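Local coordinates for protein orotidine 5'-phosphate decarboxylase (Streptomyces avermitilis, PDB 3V75) that probably catalyses the decarboxylation of orotidine 5'-phosphate to UMP, the last step of de novo UMP biosynthesis, at residues Val43-His48 with Ala80-Gln85; Val115-Arg120 with Ala145-Pro150; Val196-Leu201 with Ser229-Asp234; Gly218-Ala223 with Pro238-Gly243. One frame throughout, in Å; residues are numbered along the deposited sequence. Where two conformers were deposited one is given.

Contact 1 (Val43-His48 with Ala80-Gln85); sequences VGIDPH and AVFKPQ
Val43, Gly44 and Ile45 pair in parallel with Phe82, Lys83 and Pro84, the axes of strands 43-45 and 81-84 approaching to 4.2 Å, and four backbone bonds run from Val43 N-Val81 O to Gln85 N-Ile45 O. Proline is tolerated beside Ile45 because this pairing uses the N-H groups of Lys83 and Gln85, not that of residue 84. Ile45 places CG1 beside its own backbone N (chi1 -53°) and then extends, carrying CD1 over one face of the Phe82 ring, a CH-pi contact 4.2 Å from the centroid. Val43 O lies at the edge of that ring, in its plane. With an alanine here instead of Ile45, the ring would probably lose its cover on that face and be freer to turn. Gly44 suits its site because a CB would collide with Asp46 OD2. A water 2.7 Å from Asp46 OD1 accepts from Lys83 NZ, also at 2.7 Å; Lys83 NZ is further salt-bridged to Asp117, and Asp46 OD2 bonds Ser270. Phe82 and Ile45 turn outward to helices 61-75 and 93-109, while Lys83 points inward, as expected of the first two strands of a TIM barrel.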
loop_
_atom_site.group_PDB
_atom_site.type_symbol
_atom_site.label_atom_id
_atom_site.label_comp_id
_atom_site.label_asym_id
_atom_site.label_seq_id
_atom_site.Cartn_x
_atom_site.Cartn_y
_atom_site.Cartn_z
ATOM N N VAL A 43 -12.017 -13.845 10.138
ATOM C CA VAL A 43 -10.960 -13.969 11.143
ATOM C C VAL A 43 -9.668 -13.454 10.553
ATOM O O VAL A 43 -9.255 -13.892 9.462
ATOM C CB VAL A 43 -10.801 -15.436 11.629
ATOM C CG1 VAL A 43 -9.599 -15.561 12.578
ATOM C CG2 VAL A 43 -12.078 -15.911 12.318
ATOM N N GLY A 44 -9.013 -12.526 11.234
ATOM C CA GLY A 44 -7.736 -12.022 10.747
ATOM C C GLY A 44 -6.682 -13.112 10.803
ATOM O O GLY A 44 -6.714 -14.011 11.667
ATOM N N ILE A 45 -5.720 -13.070 9.882
ATOM C CA ILE A 45 -4.527 -13.898 10.050
ATOM C C ILE A 45 -3.415 -12.874 10.264
ATOM O O ILE A 45 -2.908 -12.244 9.297
ATOM C CB ILE A 45 -4.246 -14.795 8.844
ATOM C CG1 ILE A 45 -5.480 -15.625 8.494
ATOM C CG2 ILE A 45 -3.033 -15.704 9.115
ATOM C CD1 ILE A 45 -5.275 -16.630 7.320
ATOM N N ASP A 46 -3.061 -12.670 11.540
ATOM C CA ASP A 46 -2.276 -11.523 11.975
ATOM C C ASP A 46 -1.043 -11.960 12.760
ATOM O O ASP A 46 -1.014 -11.837 13.995
ATOM C CB ASP A 46 -3.137 -10.627 12.887
ATOM C CG ASP A 46 -4.295 -10.024 12.159
ATOM O OD1 ASP A 46 -4.119 -9.552 11.026
ATOM O OD2 ASP A 46 -5.423 -10.039 12.694
ATOM N N PRO A 47 -0.036 -12.522 12.077
ATOM C CA PRO A 47 1.121 -13.083 12.789
ATOM C C PRO A 47 2.114 -11.981 13.168
ATOM O O PRO A 47 3.284 -12.006 12.733
ATOM C CB PRO A 47 1.745 -14.053 11.766
ATOM C CG PRO A 47 1.343 -13.420 10.417
ATOM C CD PRO A 47 -0.064 -12.888 10.652
ATOM N N HIS A 48 1.672 -11.006 13.952
ATOM C CA HIS A 48 2.625 -10.026 14.481
ATOM C C HIS A 48 3.440 -10.613 15.616
ATOM O O HIS A 48 3.085 -11.657 16.194
ATOM C CB HIS A 48 1.956 -8.706 14.897
ATOM C CG HIS A 48 0.714 -8.857 15.710
ATOM N ND1 HIS A 48 0.723 -9.293 17.025
ATOM C CD2 HIS A 48 -0.581 -8.574 15.413
ATOM C CE1 HIS A 48 -0.513 -9.278 17.495
ATOM N NE2 HIS A 48 -1.327 -8.857 16.534
ATOM N N ALA A 80 -16.248 -18.264 7.479
ATOM C CA ALA A 80 -16.673 -17.722 6.183
ATOM C C ALA A 80 -15.508 -17.054 5.443
ATOM O O ALA A 80 -15.339 -17.258 4.231
ATOM C CB ALA A 80 -17.820 -16.739 6.339
ATOM N N VAL A 81 -14.721 -16.254 6.156
ATOM C CA VAL A 81 -13.722 -15.398 5.524
ATOM C C VAL A 81 -12.486 -15.340 6.409
ATOM O O VAL A 81 -12.606 -15.315 7.651
ATOM C CB VAL A 81 -14.263 -13.942 5.378
ATOM C CG1 VAL A 81 -13.342 -13.075 4.500
ATOM C CG2 VAL A 81 -15.687 -13.935 4.832
ATOM N N PHE A 82 -11.303 -15.298 5.798
ATOM C CA PHE A 82 -10.071 -14.902 6.499
ATOM C C PHE A 82 -9.554 -13.598 5.962
ATOM O O PHE A 82 -9.757 -13.293 4.771
ATOM C CB PHE A 82 -8.940 -15.881 6.226
ATOM C CG PHE A 82 -9.049 -17.183 6.959
ATOM C CD1 PHE A 82 -8.962 -17.225 8.364
ATOM C CD2 PHE A 82 -9.133 -18.378 6.260
ATOM C CE1 PHE A 82 -8.995 -18.451 9.040
ATOM C CE2 PHE A 82 -9.143 -19.608 6.926
ATOM C CZ PHE A 82 -9.100 -19.644 8.325
ATOM N N LYS A 83 -8.828 -12.850 6.787
ATOM C CA LYS A 83 -8.190 -11.616 6.329
ATOM C C LYS A 83 -6.733 -11.610 6.749
ATOM O O LYS A 83 -6.391 -11.141 7.833
ATOM C CB LYS A 83 -8.929 -10.390 6.864
ATOM C CG LYS A 83 -8.345 -9.056 6.348
ATOM C CD LYS A 83 -9.201 -7.860 6.719
ATOM C CE LYS A 83 -9.058 -7.442 8.184
ATOM N NZ LYS A 83 -7.703 -6.927 8.542
ATOM N N PRO A 84 -5.844 -12.155 5.910
ATOM C CA PRO A 84 -4.422 -11.995 6.229
ATOM C C PRO A 84 -4.021 -10.541 6.111
ATOM O O PRO A 84 -4.464 -9.858 5.183
ATOM C CB PRO A 84 -3.702 -12.814 5.149
ATOM C CG PRO A 84 -4.720 -12.937 4.043
ATOM C CD PRO A 84 -6.076 -12.902 4.665
ATOM N N GLN A 85 -3.168 -10.077 7.022
ATOM C CA GLN A 85 -2.606 -8.727 6.945
ATOM C C GLN A 85 -1.212 -8.845 6.345
ATOM O O GLN A 85 -0.289 -9.337 6.971
ATOM C CB GLN A 85 -2.570 -8.062 8.337
ATOM C CG GLN A 85 -1.781 -6.765 8.425
ATOM C CD GLN A 85 -2.115 -5.817 7.293
ATOM O OE1 GLN A 85 -1.264 -5.578 6.402
ATOM N NE2 GLN A 85 -3.330 -5.281 7.297
HETATM O O HOH W 1 -5.938 -8.913 9.177
#

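Contact 2 (Val115-Arg120 with Ala145-Pro150); sequences VMDAKR and ALTVSP
Thr147 lays its CG2 methyl against the carboxylate of Asp117, 3.9 Å from CG, while its OG1 is clasped by the neighbouring strand. With chi1 at 61°, OG1 sits between its own backbone N and carbonyl carbon; from there Thr147 OG1 donates to Asp117 OD1 (2.7 Å) and accepts from Lys119 N (2.9 Å). A weak bond from Ala118 N reaches Thr147 OG1 as well. A threonine suits the place because one hydroxyl fills the beta bulge where the register slips by two residues between the Met116-Leu146 and Arg120-Val148 pairs; Lys119, with positive phi (43°), lies in the bulge. Asp117 OD1 is gripped from opposite faces of its plane, by Thr147 OG1 and by Lys119 NZ, the latter a salt bridge of 2.9 Å. Replacing Asp117 by an alanine would probably leave the Thr147 hydroxyl without its acceptor and Lys119 and Lys83 without a shared counter-charge. On the other face, Leu146 CD1 packs on CG of selenomethionine Met116 (3.8 Å) and on Ala118 CB, which also lies over the guanidinium of Arg120. Arg120 NH1 meets Ala118 O in the carbonyl plane at 2.9 Å. Lys119, the predicted proton donor, also reaches Asp122 of the second subunit, completing with Lys83 and Asp117 the Lys-Asp-Lys-Asp array known in OMP decarboxylases. The pair belongs to a beta-alpha-beta unit, its Met116-Leu146 face covered by Phe134 of helix 124-134, with strand 81-84 flanking 113-120 and strand 170-176 flanking 145-148.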
loop_
_atom_site.group_PDB
_atom_site.type_symbol
_atom_site.label_atom_id
_atom_site.label_comp_id
_atom_site.label_asym_id
_atom_site.label_seq_id
_atom_site.Cartn_x
_atom_site.Cartn_y
_atom_site.Cartn_z
ATOM N N VAL A 115 -9.821 -12.247 2.077
ATOM C CA VAL A 115 -9.694 -10.832 1.830
ATOM C C VAL A 115 -8.255 -10.476 2.111
ATOM O O VAL A 115 -7.798 -10.532 3.266
ATOM C CB VAL A 115 -10.621 -10.019 2.766
ATOM C CG1 VAL A 115 -10.349 -8.515 2.606
ATOM C CG2 VAL A 115 -12.058 -10.378 2.471
HETATM N N MSE A 116 -7.517 -10.099 1.067
HETATM C CA MSE A 116 -6.124 -9.728 1.245
HETATM C C MSE A 116 -6.076 -8.301 1.800
HETATM O O MSE A 116 -6.433 -7.329 1.096
HETATM C CB MSE A 116 -5.380 -9.816 -0.075
HETATM C CG MSE A 116 -3.970 -9.254 0.016
HETATM SE SE MSE A 116 -2.777 -10.358 1.121
HETATM C CE MSE A 116 -2.841 -11.949 0.043
ATOM N N ASP A 117 -5.638 -8.128 3.050
ATOM C CA ASP A 117 -5.534 -6.777 3.587
ATOM C C ASP A 117 -4.130 -6.242 3.342
ATOM O O ASP A 117 -3.177 -6.470 4.118
ATOM C CB ASP A 117 -5.914 -6.729 5.076
ATOM C CG ASP A 117 -6.198 -5.352 5.547
ATOM O OD1 ASP A 117 -5.870 -4.363 4.820
ATOM O OD2 ASP A 117 -6.770 -5.183 6.657
ATOM N N ALA A 118 -4.006 -5.552 2.209
ATOM C CA ALA A 118 -2.721 -5.028 1.747
ATOM C C ALA A 118 -2.777 -3.507 1.516
ATOM O O ALA A 118 -1.733 -2.855 1.304
ATOM C CB ALA A 118 -2.308 -5.752 0.476
ATOM N N LYS A 119 -3.984 -2.940 1.568
ATOM C CA LYS A 119 -4.175 -1.474 1.459
ATOM C C LYS A 119 -3.316 -0.859 0.355
ATOM O O LYS A 119 -2.544 0.079 0.583
ATOM C CB LYS A 119 -3.967 -0.774 2.809
ATOM C CG LYS A 119 -5.017 -1.211 3.857
ATOM C CD LYS A 119 -4.851 -0.378 5.124
ATOM C CE LYS A 119 -5.847 -0.823 6.243
ATOM N NZ LYS A 119 -5.536 -2.222 6.728
ATOM N N ARG A 120 -3.461 -1.412 -0.850
ATOM C CA ARG A 120 -2.665 -0.906 -1.989
ATOM C C ARG A 120 -3.372 0.263 -2.638
ATOM O O ARG A 120 -4.604 0.363 -2.639
ATOM C CB ARG A 120 -2.459 -2.013 -3.037
ATOM C CG ARG A 120 -1.780 -3.276 -2.472
ATOM C CD ARG A 120 -0.423 -2.952 -1.832
ATOM N NE ARG A 120 0.445 -4.149 -1.735
ATOM C CZ ARG A 120 1.023 -4.638 -0.627
ATOM N NH1 ARG A 120 0.807 -4.062 0.568
ATOM N NH2 ARG A 120 1.817 -5.701 -0.740
ATOM N N ALA A 145 -10.857 -10.870 -2.418
ATOM C CA ALA A 145 -10.951 -9.412 -2.430
ATOM C C ALA A 145 -9.657 -8.791 -1.957
ATOM O O ALA A 145 -8.813 -9.477 -1.367
ATOM C CB ALA A 145 -12.141 -8.920 -1.565
ATOM N N LEU A 146 -9.509 -7.485 -2.193
ATOM C CA LEU A 146 -8.294 -6.768 -1.834
ATOM C C LEU A 146 -8.695 -5.476 -1.173
ATOM O O LEU A 146 -9.581 -4.774 -1.680
ATOM C CB LEU A 146 -7.504 -6.453 -3.117
ATOM C CG LEU A 146 -6.248 -5.607 -2.956
ATOM C CD1 LEU A 146 -5.139 -6.289 -2.115
ATOM C CD2 LEU A 146 -5.729 -5.170 -4.385
ATOM N N THR A 147 -8.048 -5.117 -0.065
ATOM C CA THR A 147 -8.257 -3.780 0.491
ATOM C C THR A 147 -7.379 -2.787 -0.287
ATOM O O THR A 147 -6.191 -3.056 -0.586
ATOM C CB THR A 147 -7.939 -3.681 2.020
ATOM O OG1 THR A 147 -6.564 -4.013 2.232
ATOM C CG2 THR A 147 -8.848 -4.649 2.843
ATOM N N VAL A 148 -7.967 -1.622 -0.574
ATOM C CA VAL A 148 -7.282 -0.561 -1.339
ATOM C C VAL A 148 -7.504 0.788 -0.708
ATOM O O VAL A 148 -8.544 1.044 -0.070
ATOM C CB VAL A 148 -7.731 -0.521 -2.835
ATOM C CG1 VAL A 148 -7.342 -1.827 -3.536
ATOM C CG2 VAL A 148 -9.256 -0.300 -2.958
ATOM N N SER A 149 -6.524 1.662 -0.877
ATOM C CA SER A 149 -6.570 2.992 -0.278
ATOM C C SER A 149 -6.889 3.966 -1.438
ATOM O O SER A 149 -6.355 3.811 -2.551
ATOM C CB SER A 149 -5.203 3.232 0.380
ATOM O OG SER A 149 -5.103 4.447 1.120
ATOM N N PRO A 150 -7.827 4.893 -1.248
ATOM C CA PRO A 150 -8.200 5.783 -2.362
ATOM C C PRO A 150 -7.603 7.174 -2.242
ATOM O O PRO A 150 -8.245 8.103 -2.768
ATOM C CB PRO A 150 -9.703 5.835 -2.246
ATOM C CG PRO A 150 -9.914 5.841 -0.700
ATOM C CD PRO A 150 -8.837 4.905 -0.167
#

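Contact 3 (Val196-Leu201 with Ser229-Asp234); sequences VAATML and SSYDLD
Leu201 CD1 is the methyl on which the loop settles: it touches Tyr231 CB at 3.9 Å, Asp232 O at 3.8 Å and Leu233 CD2 at 3.9 Å. The leucine and tyrosine side chains cross at about a right angle. One turn earlier on the helix, Ala197 CB approaches Tyr231 CE1 obliquely at 3.8 Å, and the backbone N of Ala198 lies near the plane of the ring, at its edge. Alanines suit these positions, since a small methyl lets the ring come close to the helix backbone. Tyr231 turns CG beside its own backbone N (chi1 -65°), which sends the ring across the first turn of helix 196-207. The setting is the outer layer of a TIM barrel, where the helix preceding strand 217-221 meets the loop that follows that strand and leads to strand 239-241. No hydrogen bond joins the two segments directly. Asp195 serves as a bridge instead: its OD2 bonds the Tyr231 hydroxyl and its OD1 the backbone N of Ala198. In the loop, Asp232 OD1 accepts from Asp234 N at 3.0 Å, from above the carboxylate plane, forming an Asx turn. Beyond the pair, His187 and Leu176 touch the tyrosine, and Val196 packs on Tyr151 of the second subunit.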
loop_
_atom_site.group_PDB
_atom_site.type_symbol
_atom_site.label_atom_id
_atom_site.label_comp_id
_atom_site.label_asym_id
_atom_site.label_seq_id
_atom_site.Cartn_x
_atom_site.Cartn_y
_atom_site.Cartn_z
ATOM N N VAL A 196 -14.698 13.315 2.257
ATOM C CA VAL A 196 -13.988 12.291 1.523
ATOM C C VAL A 196 -14.627 10.923 1.712
ATOM O O VAL A 196 -14.851 10.184 0.748
ATOM C CB VAL A 196 -12.501 12.300 1.903
ATOM C CG1 VAL A 196 -11.811 11.011 1.445
ATOM C CG2 VAL A 196 -11.836 13.558 1.295
ATOM N N ALA A 197 -14.946 10.571 2.972
ATOM C CA ALA A 197 -15.562 9.271 3.219
ATOM C C ALA A 197 -16.893 9.132 2.493
ATOM O O ALA A 197 -17.164 8.078 1.889
ATOM C CB ALA A 197 -15.772 9.049 4.741
ATOM N N ALA A 198 -17.737 10.152 2.607
ATOM C CA ALA A 198 -19.056 10.094 1.977
ATOM C C ALA A 198 -18.919 9.973 0.448
ATOM O O ALA A 198 -19.754 9.352 -0.217
ATOM C CB ALA A 198 -19.890 11.326 2.346
ATOM N N THR A 199 -17.880 10.605 -0.089
ATOM C CA THR A 199 -17.627 10.565 -1.519
ATOM C C THR A 199 -17.296 9.139 -1.914
ATOM O O THR A 199 -17.823 8.630 -2.917
ATOM C CB THR A 199 -16.452 11.529 -1.855
ATOM O OG1 THR A 199 -16.873 12.857 -1.539
ATOM C CG2 THR A 199 -16.080 11.450 -3.353
HETATM N N MSE A 200 -16.445 8.471 -1.125
HETATM C CA MSE A 200 -16.106 7.083 -1.430
HETATM C C MSE A 200 -17.339 6.176 -1.336
HETATM O O MSE A 200 -17.543 5.299 -2.179
HETATM C CB MSE A 200 -14.990 6.556 -0.513
HETATM C CG MSE A 200 -13.710 7.354 -0.600
HETATM SE SE MSE A 200 -13.081 7.499 -2.461
HETATM C CE MSE A 200 -11.807 8.960 -2.162
ATOM N N LEU A 201 -18.131 6.347 -0.280
ATOM C CA LEU A 201 -19.341 5.537 -0.141
ATOM C C LEU A 201 -20.271 5.730 -1.338
ATOM O O LEU A 201 -20.823 4.755 -1.851
ATOM C CB LEU A 201 -20.078 5.858 1.167
ATOM C CG LEU A 201 -19.298 5.497 2.431
ATOM C CD1 LEU A 201 -20.011 6.117 3.648
ATOM C CD2 LEU A 201 -19.174 3.966 2.587
ATOM N N SER A 229 -23.723 7.182 12.072
ATOM C CA SER A 229 -25.072 7.621 11.742
ATOM C C SER A 229 -25.058 8.842 10.795
ATOM O O SER A 229 -26.110 9.201 10.254
ATOM C CB SER A 229 -25.897 7.937 13.012
ATOM O OG SER A 229 -25.246 8.968 13.736
ATOM N N SER A 230 -23.897 9.485 10.647
ATOM C CA SER A 230 -23.763 10.631 9.762
ATOM C C SER A 230 -23.446 10.203 8.334
ATOM O O SER A 230 -23.356 11.066 7.444
ATOM C CB SER A 230 -22.640 11.542 10.263
ATOM O OG SER A 230 -23.045 12.158 11.475
ATOM N N TYR A 231 -23.306 8.908 8.097
ATOM C CA TYR A 231 -22.955 8.375 6.772
ATOM C C TYR A 231 -24.035 7.454 6.250
ATOM O O TYR A 231 -24.680 6.729 7.033
ATOM C CB TYR A 231 -21.610 7.650 6.827
ATOM C CG TYR A 231 -20.523 8.631 7.133
ATOM C CD1 TYR A 231 -19.951 9.398 6.100
ATOM C CD2 TYR A 231 -20.129 8.888 8.453
ATOM C CE1 TYR A 231 -18.981 10.369 6.380
ATOM C CE2 TYR A 231 -19.163 9.867 8.746
ATOM C CZ TYR A 231 -18.582 10.590 7.705
ATOM O OH TYR A 231 -17.631 11.532 8.003
ATOM N N ASP A 232 -24.230 7.468 4.933
ATOM C CA ASP A 232 -25.135 6.524 4.278
ATOM C C ASP A 232 -24.369 5.256 3.930
ATOM O O ASP A 232 -23.621 5.194 2.947
ATOM C CB ASP A 232 -25.708 7.148 3.002
ATOM C CG ASP A 232 -26.729 6.259 2.345
ATOM O OD1 ASP A 232 -26.992 5.139 2.837
ATOM O OD2 ASP A 232 -27.274 6.687 1.290
ATOM N N LEU A 233 -24.532 4.244 4.771
ATOM C CA LEU A 233 -23.818 2.983 4.584
ATOM C C LEU A 233 -24.588 2.001 3.687
ATOM O O LEU A 233 -24.117 0.867 3.483
ATOM C CB LEU A 233 -23.529 2.339 5.959
ATOM C CG LEU A 233 -22.678 3.200 6.883
ATOM C CD1 LEU A 233 -22.454 2.438 8.244
ATOM C CD2 LEU A 233 -21.366 3.564 6.236
ATOM N N ASP A 234 -25.740 2.428 3.159
ATOM C CA ASP A 234 -26.595 1.678 2.230
ATOM C C ASP A 234 -25.894 1.692 0.867
ATOM O O ASP A 234 -26.418 2.382 -0.027
ATOM C CB ASP A 234 -27.959 2.402 2.036
ATOM C CG ASP A 234 -29.019 1.528 1.312
ATOM O OD1 ASP A 234 -28.689 0.393 0.941
ATOM O OD2 ASP A 234 -30.186 2.001 1.125
#

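Contact 4 (Gly218-Ala223 with Pro238-Gly243); sequences GAVVGA and PLLAPG
Gly218 meets Pro238 most tightly, with Gly218 CA 2.9 Å from Pro238 O; a CB on this residue would strike that oxygen, so glycine fits. From there the parallel strands run in close register: Ala219 N bonds Pro238 O, Leu240 N bonds Ala219 O at 2.8 Å, and Val221 N bonds Leu240 O at 3.0 Å. Branched apolar chains fill both faces. Val220 and Leu240 lie side by side, CG2 to CD2 at 4.0 Å, on the inward face. On the outward one Val221 CG2 rests 4.2 Å from Leu239 CD2. Val220 keeps CG1 anti to its backbone N (chi1 -180°), which aims this methyl along the strand at Pro242 CD, 4.0 Å away. Past Val221 the pairing thins, and the partly exposed Pro242 lies toward solvent. One bond remains there, from Ala223 N to Pro242 O at 3.1 Å. The small Ala223 CB sits beside Ala241 CB. Phe258 of helix 254-258 covers Val221, Ala223 and Ala241 from outside. Since every hydrogen bond between the segments is backbone to backbone and every contact of side chain with side chain is apolar, the chemistry implies alignment by main-chain pairing and cohesion by burial.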
loop_
_atom_site.group_PDB
_atom_site.type_symbol
_atom_site.label_atom_id
_atom_site.label_comp_id
_atom_site.label_asym_id
_atom_site.label_seq_id
_atom_site.Cartn_x
_atom_site.Cartn_y
_atom_site.Cartn_z
ATOM N N GLY A 218 -16.866 -3.045 -1.723
ATOM C CA GLY A 218 -17.208 -2.707 -0.340
ATOM C C GLY A 218 -16.330 -1.614 0.205
ATOM O O GLY A 218 -15.443 -1.086 -0.488
ATOM N N ALA A 219 -16.598 -1.252 1.463
ATOM C CA ALA A 219 -15.851 -0.214 2.174
ATOM C C ALA A 219 -15.294 -0.788 3.478
ATOM O O ALA A 219 -15.917 -1.670 4.080
ATOM C CB ALA A 219 -16.775 0.968 2.524
ATOM N N VAL A 220 -14.166 -0.247 3.931
ATOM C CA VAL A 220 -13.693 -0.500 5.287
ATOM C C VAL A 220 -14.307 0.591 6.187
ATOM O O VAL A 220 -14.130 1.792 5.931
ATOM C CB VAL A 220 -12.155 -0.475 5.376
ATOM C CG1 VAL A 220 -11.729 -0.758 6.838
ATOM C CG2 VAL A 220 -11.569 -1.522 4.389
ATOM N N VAL A 221 -15.056 0.158 7.207
ATOM C CA VAL A 221 -15.770 1.057 8.127
ATOM C C VAL A 221 -15.567 0.498 9.528
ATOM O O VAL A 221 -16.059 -0.602 9.845
ATOM C CB VAL A 221 -17.271 1.081 7.821
ATOM C CG1 VAL A 221 -18.015 2.049 8.753
ATOM C CG2 VAL A 221 -17.499 1.526 6.370
ATOM N N GLY A 222 -14.818 1.217 10.349
ATOM C CA GLY A 222 -14.472 0.738 11.683
ATOM C C GLY A 222 -15.677 0.613 12.605
ATOM O O GLY A 222 -16.485 1.556 12.715
ATOM N N ALA A 223 -15.794 -0.559 13.259
ATOM C CA ALA A 223 -16.968 -0.853 14.100
ATOM C C ALA A 223 -16.988 -0.046 15.384
ATOM O O ALA A 223 -18.019 -0.008 16.063
ATOM C CB ALA A 223 -17.032 -2.353 14.455
ATOM N N PRO A 238 -20.413 -4.906 0.685
ATOM C CA PRO A 238 -20.040 -5.367 2.031
ATOM C C PRO A 238 -19.266 -4.283 2.791
ATOM O O PRO A 238 -18.531 -3.455 2.181
ATOM C CB PRO A 238 -19.154 -6.581 1.759
ATOM C CG PRO A 238 -18.582 -6.336 0.353
ATOM C CD PRO A 238 -19.698 -5.614 -0.394
ATOM N N LEU A 239 -19.396 -4.283 4.122
ATOM C CA LEU A 239 -18.688 -3.303 4.947
ATOM C C LEU A 239 -17.729 -4.093 5.833
ATOM O O LEU A 239 -18.173 -4.783 6.766
ATOM C CB LEU A 239 -19.695 -2.543 5.812
ATOM C CG LEU A 239 -20.836 -1.852 5.054
ATOM C CD1 LEU A 239 -21.840 -1.276 6.048
ATOM C CD2 LEU A 239 -20.268 -0.717 4.174
ATOM N N LEU A 240 -16.440 -4.043 5.536
ATOM C CA LEU A 240 -15.469 -4.777 6.337
ATOM C C LEU A 240 -15.262 -3.972 7.599
ATOM O O LEU A 240 -14.871 -2.787 7.548
ATOM C CB LEU A 240 -14.163 -4.926 5.580
ATOM C CG LEU A 240 -12.979 -5.530 6.322
ATOM C CD1 LEU A 240 -13.282 -6.998 6.670
ATOM C CD2 LEU A 240 -11.717 -5.411 5.451
ATOM N N ALA A 241 -15.547 -4.593 8.744
ATOM C CA ALA A 241 -15.567 -3.850 9.994
ATOM C C ALA A 241 -14.528 -4.400 10.942
ATOM O O ALA A 241 -14.807 -5.342 11.683
ATOM C CB ALA A 241 -16.959 -3.892 10.623
ATOM N N PRO A 242 -13.337 -3.809 10.958
ATOM C CA PRO A 242 -12.368 -4.218 11.977
ATOM C C PRO A 242 -12.791 -3.735 13.390
ATOM O O PRO A 242 -13.609 -2.758 13.571
ATOM C CB PRO A 242 -11.061 -3.555 11.524
ATOM C CG PRO A 242 -11.453 -2.503 10.536
ATOM C CD PRO A 242 -12.860 -2.734 10.083
ATOM N N GLY A 243 -12.202 -4.402 14.390
ATOM C CA GLY A 243 -12.401 -3.984 15.766
ATOM C C GLY A 243 -13.430 -4.811 16.507
ATOM O O GLY A 243 -13.793 -4.438 17.641
#

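Contacts 1, 2 and 4 are parts of one closed parallel barrel, and contact 3 lies on its outside. Contacts 1 and 2, centres 13 Å apart, join through adjacent strands 81-84 and 113-120, where Lys83 NZ meets Asp117 OD2 at 2.7 Å beside the predicted proton donor Lys119. Contact 4 reaches both across the interior by one methyl: Leu240 CD2 lies 3.7 Å from Lys83 CD and 4.0 Å from Thr147 CG2. Its Val220 side chain is about 6 Å from that of Lys119. Contact 3 backs contact 4, Leu201 CD2 touching Ala219 CB at 3.8 Å, yet its nearest atoms stay about 16 Å from contact 1. The second subunit touches contacts 1, 2 and 3, the first through Gln85, but not contact 4.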